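Local atomic coordinates of gigastasin (Haementeria ghilianii, PDB entry 5UBM), a protein that probably inhibits trypsin-like serine proteases as a disulfide-rich leech protein of the antistasin family. Residues 77-80 with 86-89. Numbering follows the deposited sequence.
Sequences FKCR and GFKT
Phe87 carries its ring out toward Lys78, whose side chain comes from the opposite direction and ends over one face. The pair illustrates how an ammonium group and an aromatic face share one contact: Lys78 NZ stands 3.5 Å from the centroid of the Phe87 ring, 15° off the normal, a cation-pi interaction. The nearest ring atom to Lys78 NZ is Phe87 CG, at 3.4 Å. Lys78 CD already lies over this face, a CH-pi contact 4.0 Å from the Phe87 centroid, and the bend beyond it (chi3 56°) carries CE and NZ across the ring. The same ammonium forms a salt bridge with Glu95, which should help to fix it above the ring. At the ring edge, Cys79 SG lies 4.1 Å from Phe87 CE2, a sulfur-aromatic contact made by the Cys79 half of the Cys79–Cys98 disulfide. Cys79 O approaches Phe87 CZ obliquely at 3.5 Å. Both segments belong to a small antistasin-family module in which the disulfides, rather than a large sheet, tie strands together. Here Phe87 bridges to strand 78-79, which pairs antiparallel with a strand of the partner protein and leads into Arg80, whose guanidinium is salt-bridged to an acidic side chain of that other chain, consistent with a reactive-site arginine. Replacing Phe87 by an alanine would probably deprive the Lys78 ammonium of its aromatic platform and open a gap beside the disulfide. Past Phe87, the backbone of Lys88 is hydrogen-bonded to Ala96 and Thr99.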
loop_
_atom_site.group_PDB
_atom_site.type_symbol
_atom_site.label_atom_id
_atom_site.label_comp_id
_atom_site.label_asym_id
_atom_site.label_seq_id
_atom_site.Cartn_x
_atom_site.Cartn_y
_atom_site.Cartn_z
ATOM N N PHE C 77 29.262 -2.860 4.666
ATOM C CA PHE C 77 28.008 -3.534 4.332
ATOM C C PHE C 77 27.012 -3.448 5.480
ATOM O O PHE C 77 27.368 -3.661 6.636
ATOM C CB PHE C 77 28.260 -4.999 3.974
ATOM C CG PHE C 77 28.693 -5.208 2.554
ATOM C CD1 PHE C 77 27.778 -5.589 1.590
ATOM C CD2 PHE C 77 30.012 -5.015 2.181
ATOM C CE1 PHE C 77 28.172 -5.780 0.280
ATOM C CE2 PHE C 77 30.412 -5.205 0.872
ATOM C CZ PHE C 77 29.493 -5.590 -0.080
ATOM N N LYS C 78 25.759 -3.137 5.158
ATOM C CA LYS C 78 24.725 -3.052 6.181
ATOM C C LYS C 78 23.305 -3.062 5.626
ATOM O O LYS C 78 23.075 -2.790 4.441
ATOM C CB LYS C 78 24.921 -1.792 7.022
ATOM C CG LYS C 78 24.750 -0.495 6.255
ATOM C CD LYS C 78 24.793 0.684 7.212
ATOM C CE LYS C 78 26.078 0.664 8.020
ATOM N NZ LYS C 78 26.085 1.716 9.062
ATOM N N CYS C 79 22.354 -3.383 6.497
ATOM C CA CYS C 79 20.948 -3.149 6.207
ATOM C C CYS C 79 20.735 -1.641 6.126
ATOM O O CYS C 79 21.467 -0.878 6.756
ATOM C CB CYS C 79 20.052 -3.771 7.277
ATOM S SG CYS C 79 20.165 -2.969 8.899
ATOM N N ARG C 80 19.742 -1.208 5.355
ATOM C CA ARG C 80 19.546 0.218 5.129
ATOM C C ARG C 80 18.458 0.781 6.038
ATOM O O ARG C 80 17.580 1.543 5.626
ATOM C CB ARG C 80 19.260 0.465 3.653
ATOM C CG ARG C 80 20.440 -0.006 2.825
ATOM C CD ARG C 80 20.385 0.314 1.350
ATOM N NE ARG C 80 21.680 -0.024 0.768
ATOM C CZ ARG C 80 22.008 0.120 -0.510
ATOM N NH1 ARG C 80 21.133 0.599 -1.387
ATOM N NH2 ARG C 80 23.226 -0.216 -0.906
ATOM N N GLY C 86 21.826 5.686 15.954
ATOM C CA GLY C 86 22.932 5.312 15.093
ATOM C C GLY C 86 23.243 3.827 15.161
ATOM O O GLY C 86 22.760 3.110 16.045
ATOM N N PHE C 87 24.046 3.358 14.214
ATOM C CA PHE C 87 24.476 1.965 14.214
ATOM C C PHE C 87 25.469 1.710 15.342
ATOM O O PHE C 87 26.304 2.563 15.658
ATOM C CB PHE C 87 25.095 1.591 12.867
ATOM C CG PHE C 87 24.085 1.282 11.797
ATOM C CD1 PHE C 87 23.370 2.300 11.181
ATOM C CD2 PHE C 87 23.862 -0.025 11.396
ATOM C CE1 PHE C 87 22.442 2.019 10.193
ATOM C CE2 PHE C 87 22.937 -0.315 10.403
ATOM C CZ PHE C 87 22.223 0.707 9.802
ATOM N N LYS C 88 25.363 0.538 15.960
ATOM C CA LYS C 88 26.325 0.133 16.968
ATOM C C LYS C 88 27.684 -0.057 16.314
ATOM O O LYS C 88 27.823 -0.839 15.376
ATOM C CB LYS C 88 25.877 -1.152 17.660
ATOM C CG LYS C 88 26.833 -1.620 18.741
ATOM C CD LYS C 88 26.226 -2.733 19.575
ATOM C CE LYS C 88 27.107 -3.056 20.768
ATOM N NZ LYS C 88 27.417 -1.836 21.569
ATOM N N THR C 89 28.684 0.671 16.797
ATOM C CA THR C 89 30.011 0.610 16.195
ATOM C C THR C 89 31.050 0.059 17.165
ATOM O O THR C 89 30.984 0.317 18.366
ATOM C CB THR C 89 30.462 1.997 15.702
ATOM O OG1 THR C 89 30.560 2.893 16.814
ATOM C CG2 THR C 89 29.462 2.552 14.711
#